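Local coordinates for uncharacterized protein (Bacteroides fragilis, PDB 3EWL), which is of unknown function but adopts a thioredoxin-like fold in this C-terminal part, consistent with a role in thiol-disulfide chemistry, at residues 10-15 with 90-96; 43-49 with 85-89; 68-72 with 98-102. All blocks are in the same frame, centred on the assembly; numbering follows the deposited sequence.

All three contacts lie in or against the thioredoxin-like sheet, where strand 90-93 runs beside and parallel to strand 64-70. Interactions 1 and 3 are neighbours, their centres about 9 Å apart: Gly-92 N bonds to Ala-68 O (2.7 Å) between the two strands, and the indole Trp-93 NE1 reaches Asp-72 O (2.8 Å). Interaction 2 lies at the other end, its centre about 17 Å from that of interaction 1 and about 20 Å from that of interaction 3, on the helix that begins at a CxxC sequence, a possible redox site as in thioredoxins. Residues 85-89 lead straight into strand 90-93, and Met-85 CE packs on Ala-68 CB (3.7 Å) of the neighbouring strand.

Interaction 1: residues 10-15 with 90-96; sequences FTYVTV and IVGWNKA
A single antiparallel bridge, Val-13 with Trp-93, lays the N-terminal hairpin (strands 11-13 and 19-21) against strand 90-93, the outermost strand on its side of the thioredoxin-like sheet. The short strands run at 106° to each other, and the pairing stays local. Val-13 N donates to Trp-93 O (3.0 Å), and Trp-93 N returns a bond to Val-13 O (2.8 Å). Beside this pair the side chains of Val-13 and Trp-93 point the same way, and the methyl Val-13 CG1 rests 3.9 Å from the indole atom Trp-93 CE3. Gly-92 suits its place because the Tyr-12 ring occupies the space that a side chain would need: Tyr-12 CD1 is 4.0 Å from Gly-92 CA. Farther along the ring, Tyr-12 CE1 meets the branch methyl Ile-90 CG2, the two side chains crossing at about a right angle. Beyond the strand Asn-94, at the centre of an inverse gamma turn, extends the polar grip. With its CG anti to the backbone N (chi1 -178°), its amide swings back to the hairpin, where ND2 donates to Thr-11 O (2.9 Å) almost exactly in the amide plane. ND2 also binds Asp-98, and OD1 accepts from Ile-99 N. Water completes both ends: one links Thr-11 OG1 to Ala-96 N, and another takes Val-15 N at 2.7 Å and donates to Val-91 O.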
loop_
_atom_site.group_PDB
_atom_site.type_symbol
_atom_site.label_atom_id
_atom_site.label_comp_id
_atom_site.label_asym_id
_atom_site.label_seq_id
_atom_site.Cartn_x
_atom_site.Cartn_y
_atom_site.Cartn_z
ATOM N N PHE A 10 1.615 2.777 -11.586
ATOM C CA PHE A 10 2.761 1.868 -11.774
ATOM C C PHE A 10 2.249 0.438 -11.894
ATOM O O PHE A 10 1.094 0.143 -11.550
ATOM C CB PHE A 10 3.717 1.939 -10.567
ATOM C CG PHE A 10 3.024 1.770 -9.256
ATOM C CD1 PHE A 10 2.931 0.513 -8.649
ATOM C CD2 PHE A 10 2.460 2.868 -8.614
ATOM C CE1 PHE A 10 2.275 0.362 -7.430
ATOM C CE2 PHE A 10 1.773 2.715 -7.381
ATOM C CZ PHE A 10 1.698 1.468 -6.802
ATOM N N THR A 11 3.127 -0.458 -12.332
ATOM C CA THR A 11 2.770 -1.863 -12.402
ATOM C C THR A 11 3.389 -2.619 -11.227
ATOM O O THR A 11 4.321 -2.119 -10.575
ATOM C CB THR A 11 3.249 -2.486 -13.719
ATOM O OG1 THR A 11 4.648 -2.240 -13.858
ATOM C CG2 THR A 11 2.502 -1.833 -14.918
ATOM N N TYR A 12 2.899 -3.829 -10.973
ATOM C CA TYR A 12 3.448 -4.663 -9.910
ATOM C C TYR A 12 3.132 -6.102 -10.225
ATOM O O TYR A 12 2.243 -6.387 -11.045
ATOM C CB TYR A 12 2.882 -4.279 -8.527
ATOM C CG TYR A 12 1.397 -4.428 -8.427
ATOM C CD1 TYR A 12 0.831 -5.614 -7.953
ATOM C CD2 TYR A 12 0.532 -3.383 -8.809
ATOM C CE1 TYR A 12 -0.560 -5.779 -7.884
ATOM C CE2 TYR A 12 -0.876 -3.538 -8.754
ATOM C CZ TYR A 12 -1.402 -4.734 -8.292
ATOM O OH TYR A 12 -2.749 -4.891 -8.219
ATOM N N VAL A 13 3.856 -7.007 -9.572
ATOM C CA VAL A 13 3.544 -8.428 -9.622
ATOM C C VAL A 13 3.300 -8.924 -8.212
ATOM O O VAL A 13 3.843 -8.372 -7.232
ATOM C CB VAL A 13 4.641 -9.252 -10.339
ATOM C CG1 VAL A 13 5.960 -9.242 -9.543
ATOM C CG2 VAL A 13 4.113 -10.687 -10.638
ATOM N N THR A 14 2.412 -9.907 -8.101
ATOM C CA THR A 14 2.235 -10.605 -6.844
ATOM C C THR A 14 2.888 -11.977 -6.925
ATOM O O THR A 14 3.283 -12.467 -8.001
ATOM C CB THR A 14 0.760 -10.777 -6.460
ATOM O OG1 THR A 14 0.168 -11.751 -7.325
ATOM C CG2 THR A 14 0.021 -9.479 -6.596
ATOM N N VAL A 15 2.973 -12.603 -5.767
ATOM C CA VAL A 15 3.530 -13.909 -5.668
ATOM C C VAL A 15 2.719 -14.950 -6.463
ATOM O O VAL A 15 3.272 -15.920 -6.952
ATOM C CB VAL A 15 3.672 -14.246 -4.177
ATOM C CG1 VAL A 15 3.141 -15.602 -3.873
ATOM C CG2 VAL A 15 5.121 -14.010 -3.737
ATOM N N ILE A 90 -3.430 -6.948 -0.936
ATOM C CA ILE A 90 -2.732 -7.277 -2.157
ATOM C C ILE A 90 -1.270 -6.924 -1.898
ATOM O O ILE A 90 -0.993 -5.834 -1.447
ATOM C CB ILE A 90 -3.307 -6.474 -3.320
ATOM C CG1 ILE A 90 -4.771 -6.872 -3.508
ATOM C CG2 ILE A 90 -2.495 -6.690 -4.658
ATOM C CD1 ILE A 90 -5.479 -5.932 -4.477
ATOM N N VAL A 91 -0.353 -7.873 -2.133
ATOM C CA VAL A 91 1.060 -7.695 -1.821
ATOM C C VAL A 91 1.836 -7.754 -3.136
ATOM O O VAL A 91 1.781 -8.788 -3.822
ATOM C CB VAL A 91 1.535 -8.813 -0.881
ATOM C CG1 VAL A 91 3.045 -8.684 -0.611
ATOM C CG2 VAL A 91 0.730 -8.756 0.394
ATOM N N GLY A 92 2.511 -6.659 -3.508
ATOM C CA GLY A 92 3.135 -6.557 -4.831
ATOM C C GLY A 92 4.567 -6.050 -4.824
ATOM O O GLY A 92 4.973 -5.378 -3.900
ATOM N N TRP A 93 5.327 -6.382 -5.860
ATOM C CA TRP A 93 6.679 -5.880 -6.056
ATOM C C TRP A 93 6.665 -5.069 -7.339
ATOM O O TRP A 93 6.229 -5.570 -8.358
ATOM C CB TRP A 93 7.678 -7.061 -6.204
ATOM C CG TRP A 93 9.094 -6.698 -6.668
ATOM C CD1 TRP A 93 9.873 -5.692 -6.189
ATOM C CD2 TRP A 93 9.893 -7.384 -7.653
ATOM N NE1 TRP A 93 11.090 -5.688 -6.822
ATOM C CE2 TRP A 93 11.132 -6.714 -7.724
ATOM C CE3 TRP A 93 9.680 -8.512 -8.475
ATOM C CZ2 TRP A 93 12.166 -7.110 -8.609
ATOM C CZ3 TRP A 93 10.688 -8.909 -9.362
ATOM C CH2 TRP A 93 11.924 -8.207 -9.421
ATOM N N ASN A 94 7.175 -3.842 -7.293
ATOM C CA ASN A 94 7.331 -2.983 -8.480
ATOM C C ASN A 94 8.522 -3.485 -9.295
ATOM O O ASN A 94 9.596 -2.895 -9.256
ATOM C CB ASN A 94 7.521 -1.529 -8.036
ATOM C CG ASN A 94 7.636 -0.525 -9.206
ATOM O OD1 ASN A 94 8.548 0.316 -9.210
ATOM N ND2 ASN A 94 6.700 -0.596 -10.190
ATOM N N LYS A 95 8.322 -4.613 -9.977
ATOM C CA LYS A 95 9.364 -5.314 -10.757
ATOM C C LYS A 95 9.960 -4.340 -11.773
ATOM O O LYS A 95 11.185 -4.329 -11.973
ATOM C CB LYS A 95 8.739 -6.536 -11.455
ATOM C CG LYS A 95 9.658 -7.478 -12.283
ATOM C CD LYS A 95 8.839 -8.715 -12.738
ATOM C CE LYS A 95 9.643 -9.692 -13.640
ATOM N NZ LYS A 95 10.126 -8.990 -14.922
ATOM N N ALA A 96 9.117 -3.493 -12.363
ATOM C CA ALA A 96 9.605 -2.486 -13.330
ATOM C C ALA A 96 10.655 -1.516 -12.741
ATOM O O ALA A 96 11.491 -1.013 -13.486
ATOM C CB ALA A 96 8.442 -1.735 -13.999
HETATM O O HOH W 1 6.259 -4.218 -12.261
HETATM O O HOH W 2 1.985 -11.683 -3.424
#

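Interaction 2: residues 43-49 with 85-89; sequences RKFEKLF and MPQGW
Glu-46 sets its CG beside its own backbone N (chi1 -70°) and then runs on extended, carrying its carboxylate across to Met-85, a selenomethionine whose chain is bent at both chi2 and chi3. The two side chains cross at about a right angle, and the selenium Met-85 SE lies only 3.1 Å from Glu-46 OE1, a tight approach, while the methyl Met-85 CE sits against the same oxygen. This carboxylate is buried, and its charge is met by Arg-43, one helical turn earlier. Arg-43 grips it side-on with two nitrogens: NE gives OE2 of Glu-46 a bond of 2.9 Å that is practically straight (179°), and NH1 reaches the syn lone pair of Glu-46 OE1 at 2.6 Å. The pairing holds the carboxylate against rotation, and Arg-43 NH2 is in turn fixed by Asp-36 O. In the thioredoxin-like fold this is the helix that starts at the CxxC sequence, and the loop it packs on joins helix 75-82 to the edge strand 90-93. That loop closes with a type II turn from Pro-86 to Trp-89, in which Gly-88 adopts the positive phi that glycine accommodates easily. The remaining contacts are apolar. The methylene Glu-46 CG touches Trp-89 CZ3 (3.9 Å), and Glu-46 CB meets the ring carbon Pro-86 CG (3.9 Å), which also lies over the centre of one indole face. Farther along the helix Phe-49 receives the edge of Trp-89 on its face in a T-shaped stack, centroids 5.4 Å apart and planes at 89°. Phe-33 of strand 29-34 meets Trp-89 edge-to-face as well, and the ring of Phe-55 meets that of Phe-49.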
loop_
_atom_site.group_PDB
_atom_site.type_symbol
_atom_site.label_atom_id
_atom_site.label_comp_id
_atom_site.label_asym_id
_atom_site.label_seq_id
_atom_site.Cartn_x
_atom_site.Cartn_y
_atom_site.Cartn_z
ATOM N N ARG A 43 6.159 -4.165 10.149
ATOM C CA ARG A 43 5.492 -5.208 10.936
ATOM C C ARG A 43 4.554 -4.617 11.995
ATOM O O ARG A 43 3.412 -5.072 12.123
ATOM C CB ARG A 43 6.513 -6.143 11.581
ATOM C CG ARG A 43 7.622 -6.687 10.634
ATOM C CD ARG A 43 7.122 -7.642 9.551
ATOM N NE ARG A 43 6.554 -6.950 8.376
ATOM C CZ ARG A 43 7.275 -6.427 7.390
ATOM N NH1 ARG A 43 6.668 -5.846 6.345
ATOM N NH2 ARG A 43 8.612 -6.495 7.436
ATOM N N LYS A 44 5.015 -3.601 12.734
ATOM C CA LYS A 44 4.194 -3.018 13.794
ATOM C C LYS A 44 2.949 -2.346 13.259
ATOM O O LYS A 44 1.879 -2.496 13.852
ATOM C CB LYS A 44 4.977 -2.014 14.673
ATOM C CG LYS A 44 6.158 -2.663 15.416
ATOM C CD LYS A 44 7.087 -1.631 16.140
ATOM C CE LYS A 44 6.383 -0.862 17.322
ATOM N NZ LYS A 44 5.700 0.440 16.920
ATOM N N PHE A 45 3.087 -1.586 12.167
ATOM C CA PHE A 45 1.931 -0.970 11.526
ATOM C C PHE A 45 0.925 -2.052 11.081
ATOM O O PHE A 45 -0.291 -1.933 11.310
ATOM C CB PHE A 45 2.350 -0.102 10.297
ATOM C CG PHE A 45 1.187 0.605 9.655
ATOM C CD1 PHE A 45 0.899 1.930 9.982
ATOM C CD2 PHE A 45 0.320 -0.075 8.801
ATOM C CE1 PHE A 45 -0.180 2.578 9.433
ATOM C CE2 PHE A 45 -0.789 0.581 8.236
ATOM C CZ PHE A 45 -1.039 1.900 8.561
ATOM N N GLU A 46 1.444 -3.079 10.396
ATOM C CA GLU A 46 0.660 -4.241 9.942
ATOM C C GLU A 46 -0.102 -4.855 11.121
ATOM O O GLU A 46 -1.286 -5.098 11.012
ATOM C CB GLU A 46 1.549 -5.318 9.286
ATOM C CG GLU A 46 2.134 -4.934 7.935
ATOM C CD GLU A 46 3.445 -5.696 7.598
ATOM O OE1 GLU A 46 4.213 -5.231 6.700
ATOM O OE2 GLU A 46 3.712 -6.744 8.214
ATOM N N LYS A 47 0.582 -5.063 12.246
ATOM C CA LYS A 47 -0.026 -5.596 13.467
ATOM C C LYS A 47 -1.132 -4.695 14.023
ATOM O O LYS A 47 -2.201 -5.183 14.386
ATOM C CB LYS A 47 1.056 -5.819 14.536
ATOM C CG LYS A 47 0.514 -6.414 15.848
ATOM C CD LYS A 47 1.493 -6.293 16.966
ATOM C CE LYS A 47 0.962 -6.957 18.212
ATOM N NZ LYS A 47 -0.051 -6.085 18.856
ATOM N N LEU A 48 -0.880 -3.388 14.092
ATOM C CA LEU A 48 -1.853 -2.454 14.662
ATOM C C LEU A 48 -3.076 -2.309 13.764
ATOM O O LEU A 48 -4.197 -2.250 14.242
ATOM C CB LEU A 48 -1.245 -1.068 14.869
ATOM C CG LEU A 48 -0.218 -0.799 15.965
ATOM C CD1 LEU A 48 0.143 0.697 15.944
ATOM C CD2 LEU A 48 -0.734 -1.213 17.342
ATOM N N PHE A 49 -2.833 -2.221 12.454
ATOM C CA PHE A 49 -3.905 -2.094 11.473
ATOM C C PHE A 49 -4.959 -3.196 11.683
ATOM O O PHE A 49 -6.158 -2.911 11.654
ATOM C CB PHE A 49 -3.325 -2.132 10.041
ATOM C CG PHE A 49 -4.316 -1.792 8.970
ATOM C CD1 PHE A 49 -4.377 -0.494 8.454
ATOM C CD2 PHE A 49 -5.204 -2.767 8.492
ATOM C CE1 PHE A 49 -5.305 -0.159 7.456
ATOM C CE2 PHE A 49 -6.134 -2.463 7.498
ATOM C CZ PHE A 49 -6.190 -1.153 6.974
HETATM N N MSE A 85 2.343 -11.466 5.025
HETATM C CA MSE A 85 1.699 -10.161 5.030
HETATM C C MSE A 85 0.224 -10.298 5.325
HETATM O O MSE A 85 -0.364 -11.378 5.123
HETATM C CB MSE A 85 1.866 -9.507 3.649
HETATM C CG MSE A 85 3.287 -9.012 3.421
HETATM SE SE MSE A 85 3.791 -7.577 4.668
HETATM C CE MSE A 85 2.906 -6.019 3.829
ATOM N N PRO A 86 -0.392 -9.215 5.819
ATOM C CA PRO A 86 -1.763 -9.348 6.312
ATOM C C PRO A 86 -2.739 -9.963 5.298
ATOM O O PRO A 86 -2.790 -9.598 4.125
ATOM C CB PRO A 86 -2.159 -7.892 6.621
ATOM C CG PRO A 86 -0.912 -7.225 6.932
ATOM C CD PRO A 86 0.102 -7.833 5.978
ATOM N N GLN A 87 -3.526 -10.893 5.794
ATOM C CA GLN A 87 -4.538 -11.539 4.990
ATOM C C GLN A 87 -5.523 -10.533 4.363
ATOM O O GLN A 87 -6.008 -9.643 5.039
ATOM C CB GLN A 87 -5.277 -12.529 5.894
ATOM C CG GLN A 87 -5.059 -13.951 5.538
ATOM C CD GLN A 87 -5.745 -14.263 4.218
ATOM O OE1 GLN A 87 -6.898 -13.829 3.977
ATOM N NE2 GLN A 87 -5.042 -14.993 3.341
ATOM N N GLY A 88 -5.814 -10.652 3.072
ATOM C CA GLY A 88 -6.719 -9.669 2.439
ATOM C C GLY A 88 -6.017 -8.524 1.709
ATOM O O GLY A 88 -6.605 -7.910 0.828
ATOM N N TRP A 89 -4.780 -8.208 2.088
ATOM C CA TRP A 89 -3.969 -7.206 1.379
ATOM C C TRP A 89 -3.446 -7.775 0.094
ATOM O O TRP A 89 -3.060 -8.958 0.035
ATOM C CB TRP A 89 -2.752 -6.783 2.220
ATOM C CG TRP A 89 -3.092 -6.010 3.488
ATOM C CD1 TRP A 89 -4.307 -5.977 4.165
ATOM C CD2 TRP A 89 -2.192 -5.201 4.256
ATOM N NE1 TRP A 89 -4.199 -5.191 5.290
ATOM C CE2 TRP A 89 -2.925 -4.680 5.354
ATOM C CE3 TRP A 89 -0.838 -4.847 4.105
ATOM C CZ2 TRP A 89 -2.344 -3.833 6.311
ATOM C CZ3 TRP A 89 -0.252 -4.008 5.053
ATOM C CH2 TRP A 89 -1.006 -3.506 6.141
#

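Interaction 3: residues 68-72 with 98-102; sequences AIYPD and DIRTR
A bidentate salt bridge between Asp-72 and Arg-100 ties the loop that follows strand 64-70, an inner strand of the thioredoxin-like sheet, to the short helix 98-101. Arg-100 approaches side-on. Its NE donates to Asp-72 OD1 (2.7 Å) and its NH2 to the syn lone pair of Asp-72 OD2 (2.9 Å), with carboxylate and guanidinium only 16° from coplanar. Two bonds between flat groups fix the rotation of both, and a bend at chi2 (-69°) sends the arginine chain out from the helix, across to the loop of Asp-72. Arg-100 NH1 has a weak further partner in Ile-107 O. Pro-71 suits the spot beside them: its CG lies over one face of the guanidinium, 4.0 Å from Arg-100 NH2, an apolar surface that does not compete for the edge where the carboxylate binds. Deeper in, the branched side chains fill the space between strand and helix. Ile-99 places CD1 4.0 Å from Ile-69 CG2, while Ile-99 CG2 faces Pro-71 CB; Ile-99 also touches Phe-34 of strand 29-34. A water joins the backbones here, donating to Pro-71 O at 2.7 Å and accepting from Arg-100 N at 3.2 Å.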
loop_
_atom_site.group_PDB
_atom_site.type_symbol
_atom_site.label_atom_id
_atom_site.label_comp_id
_atom_site.label_asym_id
_atom_site.label_seq_id
_atom_site.Cartn_x
_atom_site.Cartn_y
_atom_site.Cartn_z
ATOM N N ALA A 68 -0.050 -3.216 -0.783
ATOM C CA ALA A 68 1.254 -3.181 -0.167
ATOM C C ALA A 68 2.276 -3.432 -1.274
ATOM O O ALA A 68 2.247 -4.488 -1.977
ATOM C CB ALA A 68 1.321 -4.275 0.955
ATOM N N ILE A 69 3.182 -2.476 -1.422
ATOM C CA ILE A 69 4.122 -2.459 -2.496
ATOM C C ILE A 69 5.569 -2.395 -1.997
ATOM O O ILE A 69 5.939 -1.474 -1.237
ATOM C CB ILE A 69 3.855 -1.220 -3.428
ATOM C CG1 ILE A 69 2.461 -1.322 -4.068
ATOM C CG2 ILE A 69 4.919 -1.117 -4.527
ATOM C CD1 ILE A 69 2.283 -2.619 -5.012
ATOM N N TYR A 70 6.392 -3.341 -2.449
ATOM C CA TYR A 70 7.851 -3.283 -2.201
ATOM C C TYR A 70 8.491 -2.644 -3.431
ATOM O O TYR A 70 8.263 -3.100 -4.531
ATOM C CB TYR A 70 8.406 -4.687 -1.967
ATOM C CG TYR A 70 9.924 -4.739 -1.837
ATOM C CD1 TYR A 70 10.616 -3.979 -0.859
ATOM C CD2 TYR A 70 10.662 -5.569 -2.672
ATOM C CE1 TYR A 70 12.016 -4.037 -0.765
ATOM C CE2 TYR A 70 12.046 -5.648 -2.583
ATOM C CZ TYR A 70 12.719 -4.909 -1.630
ATOM O OH TYR A 70 14.109 -5.030 -1.597
ATOM N N PRO A 71 9.249 -1.542 -3.247
ATOM C CA PRO A 71 9.756 -0.769 -4.367
ATOM C C PRO A 71 11.205 -1.027 -4.713
ATOM O O PRO A 71 11.681 -0.477 -5.722
ATOM C CB PRO A 71 9.605 0.684 -3.907
ATOM C CG PRO A 71 9.687 0.607 -2.409
ATOM C CD PRO A 71 9.315 -0.793 -1.964
ATOM N N ASP A 72 11.891 -1.857 -3.918
ATOM C CA ASP A 72 13.340 -2.037 -4.095
ATOM C C ASP A 72 13.697 -3.360 -4.779
ATOM O O ASP A 72 12.844 -3.899 -5.525
ATOM C CB ASP A 72 14.090 -1.704 -2.802
ATOM C CG ASP A 72 13.871 -0.223 -2.401
ATOM O OD1 ASP A 72 14.108 0.636 -3.278
ATOM O OD2 ASP A 72 13.416 0.102 -1.266
ATOM N N ASP A 98 10.290 1.438 -11.598
ATOM C CA ASP A 98 10.071 2.855 -11.965
ATOM C C ASP A 98 9.649 3.754 -10.810
ATOM O O ASP A 98 9.810 4.977 -10.908
ATOM C CB ASP A 98 9.058 2.997 -13.108
ATOM C CG ASP A 98 7.803 2.123 -12.900
ATOM O OD1 ASP A 98 6.874 2.220 -13.729
ATOM O OD2 ASP A 98 7.741 1.328 -11.928
ATOM N N ILE A 99 9.100 3.183 -9.735
ATOM C CA ILE A 99 8.769 3.990 -8.552
ATOM C C ILE A 99 10.028 4.675 -7.993
ATOM O O ILE A 99 10.023 5.857 -7.714
ATOM C CB ILE A 99 8.072 3.158 -7.465
ATOM C CG1 ILE A 99 6.614 2.856 -7.884
ATOM C CG2 ILE A 99 8.085 3.925 -6.079
ATOM C CD1 ILE A 99 5.961 1.803 -7.021
ATOM N N ARG A 100 11.117 3.933 -7.894
ATOM C CA ARG A 100 12.379 4.511 -7.497
ATOM C C ARG A 100 13.027 5.269 -8.644
ATOM O O ARG A 100 13.357 6.408 -8.476
ATOM C CB ARG A 100 13.316 3.431 -6.967
ATOM C CG ARG A 100 12.826 2.791 -5.652
ATOM C CD ARG A 100 12.894 3.760 -4.456
ATOM N NE ARG A 100 12.922 3.033 -3.178
ATOM C CZ ARG A 100 12.595 3.582 -2.011
ATOM N NH1 ARG A 100 12.246 4.872 -1.961
ATOM N NH2 ARG A 100 12.612 2.865 -0.895
ATOM N N THR A 101 13.196 4.668 -9.814
ATOM C CA THR A 101 13.980 5.355 -10.849
ATOM C C THR A 101 13.338 6.640 -11.350
ATOM O O THR A 101 14.046 7.533 -11.738
ATOM C CB THR A 101 14.396 4.444 -12.032
ATOM O OG1 THR A 101 13.235 3.938 -12.675
ATOM C CG2 THR A 101 15.227 3.283 -11.535
ATOM N N ARG A 102 12.011 6.755 -11.315
ATOM C CA ARG A 102 11.358 8.018 -11.658
ATOM C C ARG A 102 10.864 8.757 -10.409
ATOM O O ARG A 102 10.244 9.805 -10.523
ATOM C CB ARG A 102 10.201 7.804 -12.632
ATOM C CG ARG A 102 10.597 7.095 -13.907
ATOM C CD ARG A 102 9.476 7.103 -14.945
ATOM N NE ARG A 102 9.860 6.415 -16.195
ATOM C CZ ARG A 102 9.040 6.241 -17.233
ATOM N NH1 ARG A 102 7.789 6.696 -17.173
ATOM N NH2 ARG A 102 9.462 5.625 -18.334
HETATM O O HOH W 3 10.820 0.795 -7.894
#